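Local coordinates for protein chitinase (Paenibacillus sp. FPU-7, PDB 5GZT) that probably hydrolyses internal N-acetyl-beta-D-glucosaminide (1->4)-beta linkages in chitin and chitodextrins, as an endo-acting chitinase with two glycoside hydrolase family 18 regions, at residues Ile879-Asp893 / Glu929-Ala942. Residues are numbered along the deposited sequence; the frame is centred on the assembly and turned at random.
Sequences IAFMHQYGFDGIDLD and EGALHGKYYELAIA. With PO4 (phosphate ion), chain D.
The imidazoles of His883 and His933 form an offset stack, centroids 4.1 Å apart and planes inclined by 22°; CE1 of His883 lies over the centre of the His933 ring. The opposite face of the His883 ring is met by Met882 CE, offset toward the rim. At the ring edge, NE2 of His883 donates to Glu929 OE1 over 2.6 Å, a bent bond (146°) on the carboxylate's anti side, while ND1 points almost straight at phosphate O2. An anion at each nitrogen thus fixes the imidazole's rotation, probably favouring its protonated form. His933 ND1 bonds to the carbonyl O of Glu929, four residues back. Tyr937 is sandwiched: Lys935 CG lies over one face and Met882 CE over the other, a CH-pi contact 3.6 Å from the ring centroid, with phosphate O4 at the edge. With CG anti to the backbone N (chi1 -178°) and a bend at chi3, the Met882 chain carries its methyl onto the tyrosine.

These groups crown the start of two parallel strands, 889-893 and 938-943, in the TIM barrel of a family 18 glycosidase, each entered from the preceding helix. Gly886, at positive phi, closes helix 868-884 in a Schellman motif. Bonds such as Ile890 N to Glu938 O (2.9 Å) and Ala940 N to Ile890 O join the strands. Asp888, Asp891 and Asp893 are the three aspartates of the family's DxxDxDxE signature; Asp891 OD2 bonds to Ser852 OG and Asp893 OD2 to Tyr769 OH.

The phosphate, probably from the crystallisation liquor, accepts at O4 a very short bond from Tyr937 OH and one of 2.8 Å from Lys935 NZ. Lys935 NZ also forms a 2.9 Å salt bridge with Asp888 OD1, on that oxygen's anti lone pair, while Asp888 OD2 pairs with Lys841.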
ATOM      1  N   ILE B 879     -29.345  51.436  -5.647  1.00 16.02           N
ATOM      2  CA  ILE B 879     -29.305  52.397  -4.543  1.00 17.38           C
ATOM      3  C   ILE B 879     -30.588  53.195  -4.431  1.00 17.29           C
ATOM      4  O   ILE B 879     -31.062  53.490  -3.317  1.00 17.54           O
ATOM      5  CB  ILE B 879     -28.015  53.268  -4.692  1.00 18.53           C
ATOM      6  CG1 ILE B 879     -26.880  52.458  -4.088  1.00 19.98           C
ATOM      7  CG2 ILE B 879     -28.172  54.677  -4.134  1.00 17.78           C
ATOM      8  CD1 ILE B 879     -25.568  52.889  -4.549  1.00 23.78           C
ATOM      9  N   ALA B 880     -31.154  53.588  -5.560  1.00 16.16           N
ATOM     10  CA  ALA B 880     -32.439  54.328  -5.479  1.00 16.99           C
ATOM     11  C   ALA B 880     -33.515  53.425  -4.845  1.00 17.27           C
ATOM     12  O   ALA B 880     -34.317  53.866  -3.992  1.00 19.51           O
ATOM     13  CB  ALA B 880     -32.906  54.869  -6.887  1.00 16.80           C
ATOM     14  N   PHE B 881     -33.506  52.139  -5.220  1.00 17.00           N
ATOM     15  CA  PHE B 881     -34.479  51.197  -4.672  1.00 16.41           C
ATOM     16  C   PHE B 881     -34.270  51.053  -3.122  1.00 17.15           C
ATOM     17  O   PHE B 881     -35.196  51.039  -2.344  1.00 15.58           O
ATOM     18  CB  PHE B 881     -34.319  49.870  -5.413  1.00 17.71           C
ATOM     19  CG  PHE B 881     -35.412  48.862  -5.133  1.00 17.24           C
ATOM     20  CD1 PHE B 881     -35.375  48.088  -3.984  1.00 16.56           C
ATOM     21  CD2 PHE B 881     -36.458  48.665  -6.052  1.00 18.69           C
ATOM     22  CE1 PHE B 881     -36.344  47.195  -3.724  1.00 16.94           C
ATOM     23  CE2 PHE B 881     -37.433  47.728  -5.813  1.00 18.50           C
ATOM     24  CZ  PHE B 881     -37.361  46.968  -4.651  1.00 19.56           C
ATOM     25  N   MET B 882     -33.021  50.956  -2.735  1.00 14.89           N
ATOM     26  CA  MET B 882     -32.620  50.833  -1.343  1.00 14.72           C
ATOM     27  C   MET B 882     -33.200  51.966  -0.500  1.00 14.25           C
ATOM     28  O   MET B 882     -33.912  51.730   0.502  1.00 13.75           O
ATOM     29  CB  MET B 882     -31.094  50.695  -1.240  1.00 13.13           C
ATOM     30  CG  MET B 882     -30.559  50.506   0.216  1.00 14.08           C
ATOM     31  SD  MET B 882     -28.751  50.763   0.260  1.00 14.82           S
ATOM     32  CE  MET B 882     -28.738  52.514   0.261  1.00 16.21           C
ATOM     33  N   HIS B 883     -32.922  53.170  -0.901  1.00 14.79           N
ATOM     34  CA  HIS B 883     -33.462  54.335  -0.204  1.00 17.24           C
ATOM     35  C   HIS B 883     -34.983  54.453  -0.274  1.00 19.23           C
ATOM     36  O   HIS B 883     -35.617  54.787   0.707  1.00 20.00           O
ATOM     37  CB  HIS B 883     -32.884  55.653  -0.799  1.00 17.43           C
ATOM     38  CG  HIS B 883     -31.441  55.872  -0.487  1.00 16.29           C
ATOM     39  ND1 HIS B 883     -30.997  55.922   0.811  1.00 15.70           N
ATOM     40  CD2 HIS B 883     -30.371  56.199  -1.271  1.00 15.07           C
ATOM     41  CE1 HIS B 883     -29.704  56.190   0.815  1.00 13.78           C
ATOM     42  NE2 HIS B 883     -29.289  56.306  -0.429  1.00 15.17           N
ATOM     43  N   GLN B 884     -35.537  54.231  -1.446  1.00 18.92           N
ATOM     44  CA  GLN B 884     -36.964  54.413  -1.604  1.00 23.17           C
ATOM     45  C   GLN B 884     -37.759  53.514  -0.617  1.00 24.08           C
ATOM     46  O   GLN B 884     -38.660  53.987   0.040  1.00 21.09           O
ATOM     47  CB  GLN B 884     -37.367  53.965  -3.010  1.00 26.51           C
ATOM     48  CG  GLN B 884     -38.865  54.094  -3.161  1.00 32.10           C
ATOM     49  CD  GLN B 884     -39.364  54.051  -4.617  1.00 35.63           C
ATOM     50  OE1 GLN B 884     -38.647  53.662  -5.563  1.00 34.39           O
ATOM     51  NE2 GLN B 884     -40.629  54.466  -4.790  1.00 38.46           N
ATOM     52  N   TYR B 885     -37.333  52.260  -0.439  1.00 21.05           N
ATOM     53  CA  TYR B 885     -38.040  51.335   0.452  1.00 21.37           C
ATOM     54  C   TYR B 885     -37.438  51.126   1.826  1.00 22.24           C
ATOM     55  O   TYR B 885     -37.844  50.222   2.570  1.00 24.39           O
ATOM     56  CB  TYR B 885     -38.270  50.030  -0.322  1.00 21.68           C
ATOM     57  CG  TYR B 885     -39.062  50.328  -1.603  1.00 22.00           C
ATOM     58  CD1 TYR B 885     -40.376  50.876  -1.545  1.00 26.42           C
ATOM     59  CD2 TYR B 885     -38.518  50.106  -2.840  1.00 24.43           C
ATOM     60  CE1 TYR B 885     -41.102  51.135  -2.717  1.00 25.21           C
ATOM     61  CE2 TYR B 885     -39.193  50.370  -3.994  1.00 22.84           C
ATOM     62  CZ  TYR B 885     -40.497  50.857  -3.937  1.00 25.07           C
ATOM     63  OH  TYR B 885     -41.124  51.075  -5.166  1.00 27.42           O
ATOM     64  N   GLY B 886     -36.507  51.982   2.215  1.00 20.00           N
ATOM     65  CA  GLY B 886     -36.072  51.965   3.598  1.00 20.54           C
ATOM     66  C   GLY B 886     -35.080  50.819   3.965  1.00 19.72           C
ATOM     67  O   GLY B 886     -34.997  50.438   5.093  1.00 17.75           O
ATOM     68  N   PHE B 887     -34.328  50.323   3.018  1.00 18.03           N
ATOM     69  CA  PHE B 887     -33.288  49.264   3.279  1.00 16.78           C
ATOM     70  C   PHE B 887     -32.009  49.790   3.878  1.00 15.90           C
ATOM     71  O   PHE B 887     -31.619  50.977   3.679  1.00 17.48           O
ATOM     72  CB  PHE B 887     -33.060  48.464   1.982  1.00 15.86           C
ATOM     73  CG  PHE B 887     -34.220  47.591   1.631  1.00 16.58           C
ATOM     74  CD1 PHE B 887     -34.501  46.471   2.357  1.00 18.03           C
ATOM     75  CD2 PHE B 887     -35.093  47.941   0.567  1.00 19.36           C
ATOM     76  CE1 PHE B 887     -35.519  45.622   2.003  1.00 19.16           C
ATOM     77  CE2 PHE B 887     -36.170  47.163   0.272  1.00 18.29           C
ATOM     78  CZ  PHE B 887     -36.414  46.014   1.026  1.00 18.10           C
ATOM     79  N   ASP B 888     -31.280  48.907   4.574  1.00 17.51           N
ATOM     80  CA  ASP B 888     -30.023  49.229   5.275  1.00 15.64           C
ATOM     81  C   ASP B 888     -28.780  48.653   4.543  1.00 16.31           C
ATOM     82  O   ASP B 888     -27.631  48.790   5.020  1.00 13.76           O
ATOM     83  CB  ASP B 888     -30.060  48.653   6.680  1.00 19.42           C
ATOM     84  CG  ASP B 888     -31.264  49.147   7.473  1.00 18.29           C
ATOM     85  OD1 ASP B 888     -31.517  50.299   7.402  1.00 19.28           O
ATOM     86  OD2 ASP B 888     -31.983  48.340   8.093  1.00 18.18           O
ATOM     87  N   GLY B 889     -29.021  48.087   3.365  1.00 12.85           N
ATOM     88  CA  GLY B 889     -27.962  47.567   2.542  1.00 12.79           C
ATOM     89  C   GLY B 889     -28.484  46.769   1.393  1.00 11.92           C
ATOM     90  O   GLY B 889     -29.714  46.751   1.152  1.00 12.66           O
ATOM     91  N   ILE B 890     -27.566  46.272   0.590  1.00 11.53           N
ATOM     92  CA  ILE B 890     -27.872  45.499  -0.601  1.00 11.58           C
ATOM     93  C   ILE B 890     -27.138  44.123  -0.547  1.00 12.86           C
ATOM     94  O   ILE B 890     -25.929  44.021  -0.280  1.00 12.38           O
ATOM     95  CB  ILE B 890     -27.446  46.297  -1.878  1.00 12.01           C
ATOM     96  CG1 ILE B 890     -28.359  47.482  -2.101  1.00 14.71           C
ATOM     97  CG2 ILE B 890     -27.521  45.427  -3.131  1.00 12.95           C
ATOM     98  CD1 ILE B 890     -27.766  48.525  -3.048  1.00 16.97           C
ATOM     99  N   ASP B 891     -27.875  43.071  -0.810  1.00 12.77           N
ATOM    100  CA  ASP B 891     -27.326  41.764  -1.051  1.00 14.54           C
ATOM    101  C   ASP B 891     -27.554  41.360  -2.490  1.00 13.89           C
ATOM    102  O   ASP B 891     -28.659  41.607  -3.015  1.00 16.46           O
ATOM    103  CB  ASP B 891     -28.052  40.778  -0.150  1.00 15.64           C
ATOM    104  CG  ASP B 891     -27.628  39.315  -0.432  1.00 17.34           C
ATOM    105  OD1 ASP B 891     -26.464  38.916  -0.200  1.00 16.75           O
ATOM    106  OD2 ASP B 891     -28.552  38.575  -0.853  1.00 18.32           O
ATOM    107  N   LEU B 892     -26.535  40.867  -3.172  1.00 13.95           N
ATOM    108  CA  LEU B 892     -26.675  40.405  -4.568  1.00 15.46           C
ATOM    109  C   LEU B 892     -26.583  38.894  -4.639  1.00 15.92           C
ATOM    110  O   LEU B 892     -25.597  38.318  -4.175  1.00 14.63           O
ATOM    111  CB  LEU B 892     -25.576  40.993  -5.444  1.00 14.63           C
ATOM    112  CG  LEU B 892     -25.454  42.491  -5.560  1.00 16.91           C
ATOM    113  CD1 LEU B 892     -24.389  42.890  -6.576  1.00 17.99           C
ATOM    114  CD2 LEU B 892     -26.785  43.116  -5.907  1.00 16.07           C
ATOM    115  N   ASP B 893     -27.559  38.270  -5.266  1.00 14.89           N
ATOM    116  CA  ASP B 893     -27.706  36.831  -5.349  1.00 16.61           C
ATOM    117  C   ASP B 893     -27.754  36.469  -6.816  1.00 15.99           C
ATOM    118  O   ASP B 893     -28.819  36.305  -7.356  1.00 16.84           O
ATOM    119  CB  ASP B 893     -28.991  36.239  -4.616  1.00 19.62           C
ATOM    120  CG  ASP B 893     -29.007  36.503  -3.082  1.00 25.30           C
ATOM    121  OD1 ASP B 893     -27.987  37.029  -2.615  1.00 25.65           O
ATOM    122  OD2 ASP B 893     -29.983  36.179  -2.292  1.00 28.51           O
ATOM    123  N   GLU B 929     -22.967  56.820  -0.522  1.00 14.66           N
ATOM    124  CA  GLU B 929     -24.285  56.928   0.101  1.00 13.90           C
ATOM    125  C   GLU B 929     -24.144  57.082   1.615  1.00 14.42           C
ATOM    126  O   GLU B 929     -24.872  57.901   2.233  1.00 13.10           O
ATOM    127  CB  GLU B 929     -25.261  55.797  -0.260  1.00 13.27           C
ATOM    128  CG  GLU B 929     -25.670  55.675  -1.717  1.00 14.53           C
ATOM    129  CD  GLU B 929     -26.244  57.024  -2.194  1.00 15.68           C
ATOM    130  OE1 GLU B 929     -27.213  57.499  -1.564  1.00 15.45           O
ATOM    131  OE2 GLU B 929     -25.587  57.639  -3.071  1.00 18.77           O
ATOM    132  N   GLY B 930     -23.239  56.324   2.236  1.00 13.15           N
ATOM    133  CA  GLY B 930     -23.106  56.405   3.615  1.00 13.75           C
ATOM    134  C   GLY B 930     -22.593  57.734   4.092  1.00 13.60           C
ATOM    135  O   GLY B 930     -22.955  58.163   5.200  1.00 15.81           O
ATOM    136  N   ALA B 931     -21.641  58.290   3.339  1.00 13.44           N
ATOM    137  CA  ALA B 931     -21.032  59.528   3.701  1.00 14.38           C
ATOM    138  C   ALA B 931     -22.007  60.727   3.467  1.00 15.56           C
ATOM    139  O   ALA B 931     -21.799  61.802   4.054  1.00 14.81           O
ATOM    140  CB  ALA B 931     -19.738  59.728   2.874  1.00 16.40           C
ATOM    141  N   LEU B 932     -23.053  60.493   2.663  1.00 13.92           N
ATOM    142  CA  LEU B 932     -24.156  61.477   2.457  1.00 13.83           C
ATOM    143  C   LEU B 932     -25.252  61.379   3.452  1.00 14.38           C
ATOM    144  O   LEU B 932     -25.855  62.396   3.796  1.00 17.23           O
ATOM    145  CB  LEU B 932     -24.739  61.313   1.058  1.00 13.19           C
ATOM    146  CG  LEU B 932     -23.747  61.624  -0.050  1.00 13.88           C
ATOM    147  CD1 LEU B 932     -24.283  61.287  -1.470  1.00 13.69           C
ATOM    148  CD2 LEU B 932     -23.316  63.089  -0.029  1.00 14.11           C
ATOM    149  N   HIS B 933     -25.556  60.175   3.910  1.00 14.46           N
ATOM    150  CA  HIS B 933     -26.722  59.900   4.750  1.00 16.16           C
ATOM    151  C   HIS B 933     -26.423  59.773   6.205  1.00 16.01           C
ATOM    152  O   HIS B 933     -27.302  59.586   7.031  1.00 15.98           O
ATOM    153  CB  HIS B 933     -27.452  58.698   4.257  1.00 15.90           C
ATOM    154  CG  HIS B 933     -28.276  58.973   3.037  1.00 17.53           C
ATOM    155  ND1 HIS B 933     -27.737  59.101   1.783  1.00 20.70           N
ATOM    156  CD2 HIS B 933     -29.583  59.236   2.900  1.00 15.13           C
ATOM    157  CE1 HIS B 933     -28.687  59.404   0.917  1.00 17.31           C
ATOM    158  NE2 HIS B 933     -29.810  59.470   1.581  1.00 18.11           N
ATOM    159  N   GLY B 934     -25.197  59.982   6.562  1.00 17.52           N
ATOM    160  CA  GLY B 934     -24.880  59.815   7.999  1.00 18.56           C
ATOM    161  C   GLY B 934     -25.026  58.397   8.523  1.00 19.01           C
ATOM    162  O   GLY B 934     -25.473  58.203   9.653  1.00 19.27           O
ATOM    163  N   LYS B 935     -24.675  57.384   7.714  1.00 18.45           N
ATOM    164  CA  LYS B 935     -24.847  56.007   8.174  1.00 20.08           C
ATOM    165  C   LYS B 935     -24.048  55.017   7.317  1.00 17.11           C
ATOM    166  O   LYS B 935     -23.428  55.411   6.371  1.00 18.25           O
ATOM    167  CB  LYS B 935     -26.329  55.590   8.262  1.00 22.95           C
ATOM    168  CG  LYS B 935     -27.081  55.159   7.029  1.00 26.51           C
ATOM    169  CD  LYS B 935     -28.596  54.882   7.311  1.00 27.40           C
ATOM    170  CE  LYS B 935     -28.998  53.370   7.351  1.00 32.95           C
ATOM    171  NZ  LYS B 935     -30.392  52.932   6.804  1.00 31.87           N
ATOM    172  N   TYR B 936     -24.089  53.755   7.682  1.00 15.82           N
ATOM    173  CA  TYR B 936     -23.282  52.747   7.011  1.00 14.84           C
ATOM    174  C   TYR B 936     -24.275  51.855   6.301  1.00 14.70           C
ATOM    175  O   TYR B 936     -25.266  51.375   6.945  1.00 13.68           O
ATOM    176  CB  TYR B 936     -22.470  51.934   8.034  1.00 16.39           C
ATOM    177  CG  TYR B 936     -21.721  50.826   7.269  1.00 15.16           C
ATOM    178  CD1 TYR B 936     -20.568  51.153   6.506  1.00 15.07           C
ATOM    179  CD2 TYR B 936     -22.167  49.527   7.306  1.00 15.97           C
ATOM    180  CE1 TYR B 936     -19.867  50.197   5.770  1.00 16.73           C
ATOM    181  CE2 TYR B 936     -21.473  48.501   6.598  1.00 16.45           C
ATOM    182  CZ  TYR B 936     -20.354  48.859   5.814  1.00 16.62           C
ATOM    183  OH  TYR B 936     -19.718  47.910   5.119  1.00 17.49           O
ATOM    184  N   TYR B 937     -24.000  51.565   5.015  1.00 13.13           N
ATOM    185  CA  TYR B 937     -24.781  50.586   4.283  1.00 14.67           C
ATOM    186  C   TYR B 937     -23.944  49.327   3.982  1.00 13.67           C
ATOM    187  O   TYR B 937     -22.815  49.425   3.531  1.00 12.09           O
ATOM    188  CB  TYR B 937     -25.282  51.168   2.950  1.00 15.40           C
ATOM    189  CG  TYR B 937     -26.229  52.361   3.193  1.00 15.18           C
ATOM    190  CD1 TYR B 937     -27.585  52.142   3.511  1.00 16.79           C
ATOM    191  CD2 TYR B 937     -25.822  53.655   2.979  1.00 14.58           C
ATOM    192  CE1 TYR B 937     -28.483  53.171   3.688  1.00 15.59           C
ATOM    193  CE2 TYR B 937     -26.734  54.743   3.224  1.00 16.58           C
ATOM    194  CZ  TYR B 937     -28.070  54.480   3.538  1.00 16.91           C
ATOM    195  OH  TYR B 937     -29.018  55.528   3.804  1.00 17.90           O
ATOM    196  N   GLU B 938     -24.542  48.152   4.217  1.00 13.30           N
ATOM    197  CA  GLU B 938     -23.879  46.869   3.973  1.00 13.28           C
ATOM    198  C   GLU B 938     -24.000  46.511   2.530  1.00 12.59           C
ATOM    199  O   GLU B 938     -24.989  46.866   1.850  1.00 12.09           O
ATOM    200  CB  GLU B 938     -24.557  45.731   4.813  1.00 14.14           C
ATOM    201  CG  GLU B 938     -24.294  45.791   6.309  1.00 14.22           C
ATOM    202  CD  GLU B 938     -24.819  44.563   7.046  1.00 15.01           C
ATOM    203  OE1 GLU B 938     -25.495  43.739   6.443  1.00 14.65           O
ATOM    204  OE2 GLU B 938     -24.473  44.425   8.274  1.00 16.23           O
ATOM    205  N   LEU B 939     -23.038  45.743   2.080  1.00 11.48           N
ATOM    206  CA  LEU B 939     -23.071  45.023   0.806  1.00 11.70           C
ATOM    207  C   LEU B 939     -22.695  43.559   1.060  1.00 12.60           C
ATOM    208  O   LEU B 939     -21.641  43.310   1.657  1.00 12.02           O
ATOM    209  CB  LEU B 939     -22.083  45.647  -0.169  1.00 11.34           C
ATOM    210  CG  LEU B 939     -21.960  45.004  -1.556  1.00 11.55           C
ATOM    211  CD1 LEU B 939     -23.266  45.194  -2.300  1.00 12.17           C
ATOM    212  CD2 LEU B 939     -20.855  45.637  -2.382  1.00 12.41           C
ATOM    213  N   ALA B 940     -23.526  42.600   0.633  1.00 12.68           N
ATOM    214  CA  ALA B 940     -23.218  41.210   0.831  1.00 12.34           C
ATOM    215  C   ALA B 940     -23.598  40.481  -0.447  1.00 13.31           C
ATOM    216  O   ALA B 940     -24.186  41.082  -1.325  1.00 12.26           O
ATOM    217  CB  ALA B 940     -24.039  40.678   1.991  1.00 13.89           C
ATOM    218  N   ILE B 941     -23.217  39.222  -0.549  1.00 11.73           N
ATOM    219  CA  ILE B 941     -23.743  38.338  -1.561  1.00 13.91           C
ATOM    220  C   ILE B 941     -24.165  37.055  -0.933  1.00 15.25           C
ATOM    221  O   ILE B 941     -23.807  36.771   0.236  1.00 14.58           O
ATOM    222  CB  ILE B 941     -22.705  37.942  -2.610  1.00 12.98           C
ATOM    223  CG1 ILE B 941     -21.525  37.151  -1.963  1.00 13.36           C
ATOM    224  CG2 ILE B 941     -22.136  39.194  -3.216  1.00 12.51           C
ATOM    225  CD1 ILE B 941     -20.508  36.712  -3.063  1.00 14.67           C
ATOM    226  N   ALA B 942     -24.978  36.325  -1.670  1.00 15.71           N
ATOM    227  CA  ALA B 942     -25.185  34.889  -1.430  1.00 17.42           C
ATOM    228  C   ALA B 942     -24.356  34.158  -2.400  1.00 17.25           C
ATOM    229  O   ALA B 942     -24.315  34.547  -3.547  1.00 17.96           O
ATOM    230  CB  ALA B 942     -26.601  34.489  -1.658  1.00 18.60           C
TER
HETATM  231  P   PO4 D4002     -32.381  54.606   3.898  1.00 20.07           P
HETATM  232  O1  PO4 D4002     -32.276  53.477   2.859  1.00 16.69           O
HETATM  233  O2  PO4 D4002     -32.415  55.789   3.013  1.00 18.28           O
HETATM  234  O3  PO4 D4002     -33.591  54.362   4.663  1.00 18.35           O
HETATM  235  O4  PO4 D4002     -31.116  54.680   4.779  1.00 17.66           O
HETATM  236  O   HOH W   1     -26.509  49.108   7.340  1.00 22.62           O
HETATM  237  O   HOH W   2     -24.237  36.488  -5.623  1.00 17.32           O